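Side-chain contacts in probable FAD-dependent oxidoreductase PA4991 (Pseudomonas aeruginosa PAO1, PDB 5EZ7), which binds one FAD per subunit and probably acts as an oxidoreductase of the DAO family, with a physiological substrate that is still unknown: residues 70-73 with 74-77; 287-290 with 291-295. All blocks are in the same frame, centred on the assembly; numbering follows the deposited sequence.

How the interactions relate
Interaction 1 comes first along the chain, where helix 70-73 is followed by helix 75-82, beside the loop leading into helix 350-364 and close to the FAD. Interaction 2 follows much later, within the single helix 285-299, which packs on strands 224-236 and 309-320 of the eight-stranded sheet. Each contact joins neighbouring residues, so neither closes a long loop; the two stand in series, without nesting or crossing. The centres of interactions 1 and 2 are about 34 Å apart, and the nearest atoms of interactions 1 and 2 about 23 Å. Both carry an aspartate or glutamate paired with an arginine three residues on, one at the start of helix 75-82, the other along an unbroken helix.

Interaction 1: residues 70-73 with 74-77; sequences EAIA and DMPR
M75 folds its side chain back over the short helix 70-73, so that its terminal methyl CE lies 3.1 Å from A71 O. The chain is bent at both chi2 (-54°) and chi3, which turns the methyl toward that carbonyl oxygen. Its CG meanwhile passes 4.3 Å from CD1 of I72, a loose apolar contact. In the backbone, M75 N donates to I72 O at 3.0 Å, well above the plane of that carbonyl: an i to i+3 bond that links the end of one segment to the start of the next. P76 has no amide hydrogen to offer; instead its CD rests 3.7 Å from A73 O. That oxygen receives a hydrogen bond from a water, which in turn accepts one from R77 N and so bridges the junction.

D74 extends its carboxylate toward the next helix, where R77 grips it side-on with two nitrogens. NE reaches OD1 at 2.9 Å, with OD1 in the guanidinium plane, while NH2 meets the syn lone pair of OD2. I72 and M75 are buried, I72 touching H54 and L349 near the FAD and M75 touching P351. The chemistry is thus divided: apolar groups pack on residues beside the cofactor site, and the paired charges, which probably stabilise each other's ionised forms, link D74 to the first turn of helix 75-82.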
ATOM      1  N   GLU A  70     -10.182  16.303  -3.265  1.00 84.81           N
ATOM      2  CA  GLU A  70      -9.131  16.798  -4.173  1.00 81.84           C
ATOM      3  C   GLU A  70      -7.880  15.921  -4.126  1.00 74.08           C
ATOM      4  O   GLU A  70      -7.282  15.671  -5.175  1.00 75.06           O
ATOM      5  CB  GLU A  70      -8.734  18.273  -3.902  1.00 84.96           C
ATOM      6  CG  GLU A  70      -8.341  19.064  -5.164  1.00 88.34           C
ATOM      7  CD  GLU A  70      -8.783  20.529  -5.135  1.00 92.99           C
ATOM      8  OE1 GLU A  70      -8.263  21.289  -4.290  1.00 92.21           O
ATOM      9  OE2 GLU A  70      -9.645  20.929  -5.960  1.00 95.94           O
ATOM     10  N   ALA A  71      -7.490  15.460  -2.929  1.00 65.09           N
ATOM     11  CA  ALA A  71      -6.191  14.810  -2.752  1.00 58.28           C
ATOM     12  C   ALA A  71      -6.102  13.523  -3.577  1.00 54.70           C
ATOM     13  O   ALA A  71      -5.192  13.361  -4.378  1.00 52.99           O
ATOM     14  CB  ALA A  71      -5.923  14.549  -1.287  1.00 57.14           C
ATOM     15  N   ILE A  72      -7.085  12.643  -3.412  1.00 52.05           N
ATOM     16  CA  ILE A  72      -7.189  11.414  -4.207  1.00 49.76           C
ATOM     17  C   ILE A  72      -7.297  11.632  -5.735  1.00 48.78           C
ATOM     18  O   ILE A  72      -6.702  10.874  -6.496  1.00 46.87           O
ATOM     19  CB  ILE A  72      -8.353  10.510  -3.705  1.00 49.01           C
ATOM     20  CG1 ILE A  72      -8.278   9.114  -4.296  1.00 47.15           C
ATOM     21  CG2 ILE A  72      -9.709  11.100  -4.038  1.00 52.06           C
ATOM     22  CD1 ILE A  72      -7.118   8.323  -3.773  1.00 45.78           C
ATOM     23  N   ALA A  73      -8.024  12.659  -6.165  1.00 49.71           N
ATOM     24  CA  ALA A  73      -8.294  12.915  -7.610  1.00 51.47           C
ATOM     25  C   ALA A  73      -7.028  13.142  -8.458  1.00 50.76           C
ATOM     26  O   ALA A  73      -6.973  12.810  -9.652  1.00 50.01           O
ATOM     27  CB  ALA A  73      -9.224  14.119  -7.758  1.00 54.07           C
ATOM     28  N   ASP A  74      -6.014  13.699  -7.811  1.00 49.36           N
ATOM     29  CA  ASP A  74      -4.739  13.970  -8.442  1.00 48.72           C
ATOM     30  C   ASP A  74      -3.732  12.793  -8.378  1.00 46.00           C
ATOM     31  O   ASP A  74      -2.645  12.889  -8.938  1.00 46.17           O
ATOM     32  CB  ASP A  74      -4.144  15.219  -7.782  1.00 49.33           C
ATOM     33  CG  ASP A  74      -3.144  15.921  -8.669  1.00 51.35           C
ATOM     34  OD1 ASP A  74      -3.496  16.240  -9.829  1.00 53.07           O
ATOM     35  OD2 ASP A  74      -1.997  16.141  -8.216  1.00 50.64           O
ATOM     36  N   MET A  75      -4.086  11.676  -7.730  1.00 43.96           N
ATOM     37  CA  MET A  75      -3.120  10.594  -7.518  1.00 40.85           C
ATOM     38  C   MET A  75      -2.704   9.881  -8.822  1.00 39.78           C
ATOM     39  O   MET A  75      -1.520   9.816  -9.097  1.00 37.22           O
ATOM     40  CB  MET A  75      -3.590   9.633  -6.432  1.00 40.09           C
ATOM     41  CG  MET A  75      -3.464  10.170  -4.995  1.00 40.77           C
ATOM     42  SD  MET A  75      -1.826  10.792  -4.458  1.00 40.24           S
ATOM     43  CE  MET A  75      -2.155  12.543  -4.413  1.00 43.01           C
ATOM     44  N   PRO A  76      -3.656   9.433  -9.670  1.00 40.38           N
ATOM     45  CA  PRO A  76      -3.188   8.797 -10.928  1.00 40.55           C
ATOM     46  C   PRO A  76      -2.210   9.660 -11.748  1.00 40.89           C
ATOM     47  O   PRO A  76      -1.205   9.144 -12.210  1.00 40.46           O
ATOM     48  CB  PRO A  76      -4.488   8.504 -11.712  1.00 41.85           C
ATOM     49  CG  PRO A  76      -5.578   8.581 -10.691  1.00 42.05           C
ATOM     50  CD  PRO A  76      -5.121   9.603  -9.671  1.00 41.89           C
ATOM     51  N   ARG A  77      -2.461  10.952 -11.887  1.00 41.88           N
ATOM     52  CA  ARG A  77      -1.493  11.815 -12.579  1.00 44.08           C
ATOM     53  C   ARG A  77      -0.125  11.797 -11.868  1.00 42.00           C
ATOM     54  O   ARG A  77       0.912  11.543 -12.467  1.00 41.62           O
ATOM     55  CB  ARG A  77      -2.033  13.243 -12.688  1.00 46.78           C
ATOM     56  CG  ARG A  77      -1.147  14.216 -13.456  1.00 50.10           C
ATOM     57  CD  ARG A  77      -1.618  15.666 -13.274  1.00 52.84           C
ATOM     58  NE  ARG A  77      -1.508  16.135 -11.885  1.00 52.21           N
ATOM     59  CZ  ARG A  77      -0.378  16.528 -11.288  1.00 52.87           C
ATOM     60  NH1 ARG A  77       0.772  16.534 -11.947  1.00 54.40           N
ATOM     61  NH2 ARG A  77      -0.377  16.921 -10.012  1.00 51.89           N
TER
HETATM   62  O   HOH W   1      -5.090  12.607 -11.594  1.00 37.15           O

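Interaction 2: residues 287-290 with 291-295; sequences AQIA and EARRE
R294 runs back along its helix over A290, beginning with CB at 3.9 Å from A290 O and CG at a similar distance. The side chain then turns at chi3 (-62°), which brings the guanidinium round until one of its faces lies over the same carbonyl oxygen, displaced toward the rim of the group. At the tip the two terminal nitrogens part: NH2 comes 4.2 Å from A290 CB, whereas NH1 donates to E291 OE1 at 2.6 Å in a salt bridge. OE1 sits close to the guanidinium plane, but the arginine approaches it from above the carboxylate plane. E291 reaches this position with CG anti to its backbone N (chi1 -179°) and a bend at chi2; its CB passes 3.4 Å from A287 O, and its side chain also touches I275 and R283.

On another side of the helix, I289 and R293 lie alongside one another and point the same way, CG2 of the isoleucine 4.1 Å from NE of the arginine. Both meet W310 of strand 309-320, R293 through a cation-pi interaction. Q288 is buried, and both ends of its amide are engaged: NE2 donates to the backbone oxygens of I275 and H230, and OE1 accepts from NE of R283.

Four successive amides, from E291 to R294, bond to the carbonyls four residues earlier, the R293 N to I289 O bond being 2.9 Å. The arrangement is that of a regular amphipathic alpha-helix with an i to i+3 salt bridge, laid by I289 and A292 against the large mixed sheet of this DAO-family fold.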
ATOM      1  N   ALA A 287     -17.057 -21.529   2.256  1.00 34.75           N
ATOM      2  CA  ALA A 287     -18.192 -20.665   1.918  1.00 34.53           C
ATOM      3  C   ALA A 287     -17.755 -19.447   1.076  1.00 33.70           C
ATOM      4  O   ALA A 287     -18.419 -19.089   0.107  1.00 33.29           O
ATOM      5  CB  ALA A 287     -18.910 -20.217   3.189  1.00 35.03           C
ATOM      6  N   GLN A 288     -16.618 -18.840   1.427  1.00 33.26           N
ATOM      7  CA  GLN A 288     -16.114 -17.683   0.659  1.00 32.89           C
ATOM      8  C   GLN A 288     -15.644 -18.053  -0.744  1.00 32.34           C
ATOM      9  O   GLN A 288     -15.941 -17.336  -1.705  1.00 31.91           O
ATOM     10  CB  GLN A 288     -15.019 -16.934   1.429  1.00 32.05           C
ATOM     11  CG  GLN A 288     -14.471 -15.704   0.717  1.00 31.41           C
ATOM     12  CD  GLN A 288     -15.461 -14.553   0.604  1.00 31.77           C
ATOM     13  OE1 GLN A 288     -16.684 -14.735   0.609  1.00 32.60           O
ATOM     14  NE2 GLN A 288     -14.927 -13.355   0.503  1.00 31.45           N
ATOM     15  N   ILE A 289     -14.932 -19.174  -0.851  1.00 33.01           N
ATOM     16  CA  ILE A 289     -14.586 -19.759  -2.145  1.00 32.59           C
ATOM     17  C   ILE A 289     -15.828 -20.090  -2.938  1.00 32.78           C
ATOM     18  O   ILE A 289     -15.926 -19.708  -4.077  1.00 32.57           O
ATOM     19  CB  ILE A 289     -13.678 -20.992  -1.984  1.00 33.48           C
ATOM     20  CG1 ILE A 289     -12.248 -20.494  -1.667  1.00 33.12           C
ATOM     21  CG2 ILE A 289     -13.679 -21.900  -3.227  1.00 33.28           C
ATOM     22  CD1 ILE A 289     -11.384 -21.550  -0.975  1.00 33.94           C
ATOM     23  N   ALA A 290     -16.780 -20.770  -2.329  1.00 33.99           N
ATOM     24  CA  ALA A 290     -17.990 -21.165  -3.044  1.00 35.35           C
ATOM     25  C   ALA A 290     -18.757 -19.947  -3.579  1.00 35.79           C
ATOM     26  O   ALA A 290     -19.252 -19.986  -4.704  1.00 36.17           O
ATOM     27  CB  ALA A 290     -18.885 -22.027  -2.171  1.00 36.37           C
ATOM     28  N   GLU A 291     -18.818 -18.877  -2.784  1.00 36.03           N
ATOM     29  CA  GLU A 291     -19.430 -17.595  -3.196  1.00 37.02           C
ATOM     30  C   GLU A 291     -18.692 -16.976  -4.413  1.00 34.96           C
ATOM     31  O   GLU A 291     -19.297 -16.553  -5.422  1.00 35.28           O
ATOM     32  CB  GLU A 291     -19.419 -16.621  -2.009  1.00 37.97           C
ATOM     33  CG  GLU A 291     -20.041 -15.260  -2.260  1.00 40.02           C
ATOM     34  CD  GLU A 291     -21.541 -15.319  -2.584  1.00 44.01           C
ATOM     35  OE1 GLU A 291     -22.265 -16.199  -2.070  1.00 45.95           O
ATOM     36  OE2 GLU A 291     -22.017 -14.486  -3.381  1.00 47.21           O
ATOM     37  N   ALA A 292     -17.382 -16.961  -4.315  1.00 33.31           N
ATOM     38  CA  ALA A 292     -16.542 -16.572  -5.426  1.00 32.80           C
ATOM     39  C   ALA A 292     -16.789 -17.395  -6.692  1.00 33.33           C
ATOM     40  O   ALA A 292     -16.818 -16.801  -7.767  1.00 32.68           O
ATOM     41  CB  ALA A 292     -15.072 -16.658  -5.045  1.00 31.85           C
ATOM     42  N   ARG A 293     -16.986 -18.719  -6.590  1.00 34.27           N
ATOM     43  CA  ARG A 293     -17.250 -19.536  -7.814  1.00 35.62           C
ATOM     44  C   ARG A 293     -18.560 -19.199  -8.462  1.00 35.72           C
ATOM     45  O   ARG A 293     -18.631 -19.154  -9.672  1.00 35.33           O
ATOM     46  CB  ARG A 293     -17.350 -21.031  -7.573  1.00 37.76           C
ATOM     47  CG  ARG A 293     -16.089 -21.736  -7.196  1.00 38.94           C
ATOM     48  CD  ARG A 293     -16.414 -23.213  -7.035  1.00 40.83           C
ATOM     49  NE  ARG A 293     -15.299 -23.906  -6.406  1.00 42.01           N
ATOM     50  CZ  ARG A 293     -14.283 -24.480  -7.056  1.00 43.69           C
ATOM     51  NH1 ARG A 293     -14.222 -24.475  -8.404  1.00 44.31           N
ATOM     52  NH2 ARG A 293     -13.304 -25.083  -6.353  1.00 43.77           N
ATOM     53  N   ARG A 294     -19.602 -19.042  -7.658  1.00 36.27           N
ATOM     54  CA  ARG A 294     -20.877 -18.618  -8.178  1.00 38.77           C
ATOM     55  C   ARG A 294     -20.737 -17.311  -8.948  1.00 38.30           C
ATOM     56  O   ARG A 294     -21.198 -17.195 -10.079  1.00 37.66           O
ATOM     57  CB  ARG A 294     -21.934 -18.482  -7.068  1.00 41.43           C
ATOM     58  CG  ARG A 294     -22.538 -19.815  -6.623  1.00 43.23           C
ATOM     59  CD  ARG A 294     -23.761 -19.594  -5.716  1.00 45.97           C
ATOM     60  NE  ARG A 294     -23.407 -18.890  -4.470  1.00 46.02           N
ATOM     61  CZ  ARG A 294     -22.908 -19.478  -3.378  1.00 45.87           C
ATOM     62  NH1 ARG A 294     -22.592 -18.738  -2.299  1.00 44.85           N
ATOM     63  NH2 ARG A 294     -22.699 -20.804  -3.361  1.00 45.61           N
ATOM     64  N   GLU A 295     -20.051 -16.339  -8.350  1.00 37.98           N
ATOM     65  CA  GLU A 295     -20.016 -15.015  -8.945  1.00 38.36           C
ATOM     66  C   GLU A 295     -19.185 -14.940 -10.244  1.00 37.19           C
ATOM     67  O   GLU A 295     -19.596 -14.294 -11.212  1.00 37.14           O
ATOM     68  CB  GLU A 295     -19.623 -13.994  -7.894  1.00 39.92           C
ATOM     69  CG  GLU A 295     -20.750 -13.746  -6.888  1.00 42.52           C
ATOM     70  CD  GLU A 295     -21.643 -12.591  -7.305  1.00 45.67           C
ATOM     71  OE1 GLU A 295     -21.212 -11.414  -7.082  1.00 44.82           O
ATOM     72  OE2 GLU A 295     -22.758 -12.867  -7.862  1.00 48.96           O
TER